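Local coordinates for protein eukaryotic translation initiation factor 2D (Homo sapiens, PDB 5W2F) that delivers initiator tRNA to the P-site of the eukaryotic ribosome without GTP, this chain being its C-terminal part with SWIB/MDM2 and SUI1 domains, at residues A[95-99]-A[185-189]; A[145-150]-A[177-181]. One frame throughout, in Å; residues are numbered along the deposited sequence.

Interaction 1. Residues A[95-99]-A[185-189]; sequences QVTLP and EYQLP
Pro99 sets its ring against the backbone where helix 175-185 ends. Two carbons of the pyrrolidine edge rest on carbonyl oxygens, CD lying 3.3 Å from Tyr186 O and CG 3.5 Å from Glu185 O. Beside it Leu98 extends one methyl, CD2, which touches Tyr186 CB at 4.2 Å and lies oblique to the tyrosine ring. The same methyl meets Leu188 CD2 at 3.9 Å. In both leucines CG lies beside the backbone N (chi1 -60° in Leu98, -66° in Leu188), and this brings the two CD2 methyls together although neither CB points at the other segment; the side chains run slantwise to one another. Leu188 CD2 also meets Val96 CG1 at 4.2 Å, and a single methyl thus bridges two residues of the 95-99 segment. Water 1 hydrogen-bonds to Thr97 O at 2.7 Å and to Tyr186 O at 2.8 Å, bridging the two carbonyls. Gln187, with positive phi, turns the chain out of the helix. The chemistry is therefore methyl packing plus one water bridge, with no direct hydrogen bond, between the loop after strand 91-96 and the end of helix 175-185.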
# COMPACT_ATOMS: atom_id res chain seq x y z
N GLN A 95 -6.13 0.56 -1.66
CA GLN A 95 -7.13 1.34 -2.37
C GLN A 95 -7.39 2.63 -1.62
O GLN A 95 -7.69 2.61 -0.42
CB GLN A 95 -8.42 0.55 -2.51
CG GLN A 95 -9.52 1.30 -3.23
CD GLN A 95 -10.81 0.52 -3.23
OE1 GLN A 95 -11.02 -0.33 -4.07
NE2 GLN A 95 -11.65 0.79 -2.25
N VAL A 96 -7.31 3.74 -2.35
CA VAL A 96 -7.55 5.08 -1.79
C VAL A 96 -8.83 5.63 -2.40
O VAL A 96 -8.99 5.59 -3.64
CB VAL A 96 -6.41 6.04 -2.13
CG1 VAL A 96 -6.67 7.40 -1.50
CG2 VAL A 96 -5.09 5.47 -1.73
N THR A 97 -9.74 6.13 -1.57
CA THR A 97 -10.95 6.77 -2.09
C THR A 97 -10.95 8.23 -1.69
O THR A 97 -11.14 8.57 -0.54
CB THR A 97 -12.24 6.06 -1.60
OG1 THR A 97 -12.16 4.68 -1.97
CG2 THR A 97 -13.49 6.67 -2.25
N LEU A 98 -10.72 9.08 -2.68
CA LEU A 98 -10.77 10.51 -2.49
C LEU A 98 -12.23 10.94 -2.56
O LEU A 98 -13.03 10.34 -3.28
CB LEU A 98 -9.92 11.23 -3.53
CG LEU A 98 -8.42 10.87 -3.54
CD1 LEU A 98 -7.75 11.55 -4.70
CD2 LEU A 98 -7.75 11.22 -2.22
N PRO A 99 -12.60 12.00 -1.81
CA PRO A 99 -13.99 12.46 -1.87
C PRO A 99 -14.45 12.81 -3.28
O PRO A 99 -13.75 13.50 -4.04
CB PRO A 99 -13.97 13.72 -1.00
CG PRO A 99 -12.83 13.49 -0.07
CD PRO A 99 -11.80 12.83 -0.91
N GLU A 185 -9.92 18.47 3.15
CA GLU A 185 -10.39 18.42 1.77
C GLU A 185 -10.35 17.02 1.16
O GLU A 185 -11.33 16.60 0.55
CB GLU A 185 -9.60 19.38 0.91
CG GLU A 185 -9.89 20.80 1.26
CD GLU A 185 -11.37 21.14 1.11
OE1 GLU A 185 -11.93 20.90 0.03
OE2 GLU A 185 -11.97 21.60 2.10
N TYR A 186 -9.25 16.30 1.36
CA TYR A 186 -9.13 14.95 0.79
C TYR A 186 -9.45 13.83 1.77
O TYR A 186 -9.47 12.68 1.37
CB TYR A 186 -7.76 14.76 0.13
CG TYR A 186 -7.57 15.66 -1.06
CD1 TYR A 186 -8.44 15.58 -2.15
CD2 TYR A 186 -6.53 16.57 -1.13
CE1 TYR A 186 -8.29 16.42 -3.25
CE2 TYR A 186 -6.37 17.39 -2.23
CZ TYR A 186 -7.26 17.33 -3.28
OH TYR A 186 -7.09 18.16 -4.37
N GLN A 187 -9.71 14.16 3.04
CA GLN A 187 -10.17 13.17 4.05
C GLN A 187 -9.23 11.98 4.20
O GLN A 187 -9.64 10.85 4.46
CB GLN A 187 -11.60 12.70 3.75
CG GLN A 187 -12.65 13.80 3.89
CD GLN A 187 -12.91 14.17 5.33
OE1 GLN A 187 -13.15 13.31 6.17
NE2 GLN A 187 -12.86 15.47 5.62
N LEU A 188 -7.93 12.25 4.05
CA LEU A 188 -6.94 11.21 4.15
C LEU A 188 -6.69 10.84 5.63
O LEU A 188 -6.85 11.69 6.51
CB LEU A 188 -5.64 11.63 3.46
CG LEU A 188 -5.71 11.80 1.95
CD1 LEU A 188 -4.39 12.31 1.43
CD2 LEU A 188 -6.06 10.50 1.25
N PRO A 189 -6.27 9.60 5.90
CA PRO A 189 -6.06 9.22 7.31
C PRO A 189 -4.82 9.88 7.90
O PRO A 189 -3.72 9.80 7.32
CB PRO A 189 -5.85 7.70 7.24
CG PRO A 189 -6.32 7.30 5.91
CD PRO A 189 -6.05 8.46 5.00
O HOH W 1 -10.09 9.98 1.55

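Interaction 2. Residues A[145-150]-A[177-181]; sequences ILQQRC and HLGWL. With FMT (formic acid), chain C.
Formate O2 is gripped by two donors: His177 ND1 at 2.6 Å and Arg149 NE at 2.8 Å, the latter bond almost straight at 175°. The other formate oxygen, O1, takes Arg149 NH1 at 2.9 Å, so the guanidinium binds the carboxylate through two N-H groups along one edge. The anion also lies at the edge of the imidazole, near that ring's plane. Formate probably comes from the crystallisation liquor; its negative charge would be expected to offset the positive charge of the arginine.

The same guanidinium lies flat over the indole of Trp180, planes 8° apart, with CZ 3.6 Å from the centroid of the six-membered ring in a cation-pi stack. Arg149 CD adds a CH-pi contact over this face. The arginine reaches it by leaving the helix with CG anti to the backbone N and then bending at chi2. Stack and formate together thus hold the group from one face and one edge. At the indole's own edge sits Ile145 CG2, which also touches Leu181 CD1. Deeper between the helices, Leu146 divides its branches: CD1 meets Leu178 CD2 at 3.8 Å, the two side chains crossing at about a right angle, while CD2 meets Leu181 CD2. Cys150 SG approaches His177 CD2 at 3.6 Å, oblique to the ring.

The axes of segments 145-150 and 177-181 come within 11.0 Å, their N-to-C directions 124° apart, and their buried leucines are bordered by the Arg149-Trp180 stack. This is the helix pair of the SUI1 domain, whose alpha/beta fold, as in eIF1, sets two helices against a single beta-sheet.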
# COMPACT_ATOMS: atom_id res chain seq x y z
N ILE A 145 -3.36 24.64 -6.03
CA ILE A 145 -4.26 24.88 -4.91
C ILE A 145 -3.52 25.59 -3.76
O ILE A 145 -4.01 26.57 -3.19
CB ILE A 145 -4.87 23.55 -4.40
CG1 ILE A 145 -5.84 22.96 -5.43
CG2 ILE A 145 -5.56 23.76 -3.06
CD1 ILE A 145 -6.16 21.50 -5.18
N LEU A 146 -2.34 25.08 -3.42
CA LEU A 146 -1.57 25.65 -2.33
C LEU A 146 -1.01 27.04 -2.65
O LEU A 146 -0.91 27.87 -1.75
CB LEU A 146 -0.44 24.73 -1.89
CG LEU A 146 -0.90 23.44 -1.23
CD1 LEU A 146 0.30 22.55 -0.97
CD2 LEU A 146 -1.60 23.74 0.09
N GLN A 147 -0.66 27.31 -3.90
CA GLN A 147 -0.18 28.65 -4.25
C GLN A 147 -1.25 29.71 -3.91
O GLN A 147 -0.93 30.77 -3.36
CB GLN A 147 0.26 28.71 -5.72
CG GLN A 147 0.97 30.00 -6.14
CD GLN A 147 1.81 29.84 -7.41
OE1 GLN A 147 2.91 29.25 -7.41
NE2 GLN A 147 1.31 30.36 -8.49
N GLN A 148 -2.51 29.39 -4.19
CA GLN A 148 -3.64 30.25 -3.83
C GLN A 148 -3.91 30.27 -2.33
O GLN A 148 -4.03 31.34 -1.75
CB GLN A 148 -4.91 29.81 -4.57
CG GLN A 148 -6.14 30.69 -4.35
CD GLN A 148 -5.99 32.08 -4.95
OE1 GLN A 148 -6.12 33.09 -4.25
NE2 GLN A 148 -5.72 32.14 -6.25
N ARG A 149 -4.00 29.08 -1.71
CA ARG A 149 -4.34 28.96 -0.28
C ARG A 149 -3.29 29.61 0.60
O ARG A 149 -3.63 30.31 1.56
CB ARG A 149 -4.50 27.48 0.12
CG ARG A 149 -5.07 27.22 1.52
CD ARG A 149 -6.57 27.49 1.57
NE ARG A 149 -7.18 27.07 2.83
CZ ARG A 149 -8.50 26.98 3.04
NH1 ARG A 149 -8.94 26.58 4.23
NH2 ARG A 149 -9.38 27.27 2.08
N CYS A 150 -2.02 29.38 0.26
CA CYS A 150 -0.90 29.87 1.06
C CYS A 150 -0.46 31.30 0.73
O CYS A 150 0.26 31.90 1.51
CB CYS A 150 0.30 28.96 0.89
SG CYS A 150 0.00 27.23 1.30
N HIS A 177 -1.53 24.46 6.30
CA HIS A 177 -2.35 24.41 5.09
C HIS A 177 -2.40 23.01 4.49
O HIS A 177 -3.42 22.63 3.90
CB HIS A 177 -1.85 25.42 4.07
CG HIS A 177 -2.01 26.84 4.50
ND1 HIS A 177 -3.23 27.40 4.81
CD2 HIS A 177 -1.09 27.82 4.67
CE1 HIS A 177 -3.05 28.67 5.15
NE2 HIS A 177 -1.76 28.96 5.05
N LEU A 178 -1.31 22.26 4.60
CA LEU A 178 -1.35 20.85 4.19
C LEU A 178 -2.27 20.04 5.09
O LEU A 178 -2.90 19.10 4.62
CB LEU A 178 0.04 20.20 4.18
CG LEU A 178 0.87 20.39 2.93
CD1 LEU A 178 0.19 19.74 1.73
CD2 LEU A 178 1.18 21.86 2.66
N GLY A 179 -2.31 20.35 6.38
CA GLY A 179 -3.29 19.70 7.24
C GLY A 179 -4.70 19.90 6.74
O GLY A 179 -5.47 18.93 6.61
N TRP A 180 -5.04 21.14 6.39
CA TRP A 180 -6.35 21.40 5.81
C TRP A 180 -6.57 20.58 4.54
O TRP A 180 -7.58 19.88 4.39
CB TRP A 180 -6.51 22.89 5.52
CG TRP A 180 -7.61 23.18 4.56
CD1 TRP A 180 -8.94 23.16 4.82
CD2 TRP A 180 -7.47 23.44 3.15
NE1 TRP A 180 -9.65 23.43 3.67
CE2 TRP A 180 -8.77 23.61 2.63
CE3 TRP A 180 -6.38 23.58 2.28
CZ2 TRP A 180 -9.01 23.90 1.29
CZ3 TRP A 180 -6.62 23.85 0.93
CH2 TRP A 180 -7.93 24.01 0.46
N LEU A 181 -5.64 20.69 3.62
CA LEU A 181 -5.82 20.09 2.31
C LEU A 181 -5.96 18.58 2.41
O LEU A 181 -6.88 17.98 1.83
CB LEU A 181 -4.66 20.46 1.38
CG LEU A 181 -4.77 19.94 -0.07
CD1 LEU A 181 -6.03 20.49 -0.74
CD2 LEU A 181 -3.55 20.27 -0.92
C FMT C . -5.98 26.24 6.30
O1 FMT C . -7.19 26.17 6.53
O2 FMT C . -5.61 26.36 5.03

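From the N terminus, strand 91-96 runs into the 95-99 segment, whose partner 185-189 comes only after four of the five strands of the SUI1 sheet, at the end of the second of its two helices; interaction 1 therefore closes a long loop of 85 residues. Interaction 2 closes a shorter one of 26, wholly within that span, by joining helices 139-150 and 175-185, with strands 154-158 and 166-171 between them along the chain. The two meet at the end of helix 175-185, where Tyr186 N and Glu185 N probably hydrogen-bond to Leu181 O and Trp180 O, and Tyr186 OH packs on Ile145 CD1. Interaction 2 is internal to the SUI1 fold, whereas interaction 1 ties that fold to the four-stranded sheet containing strand 91-96.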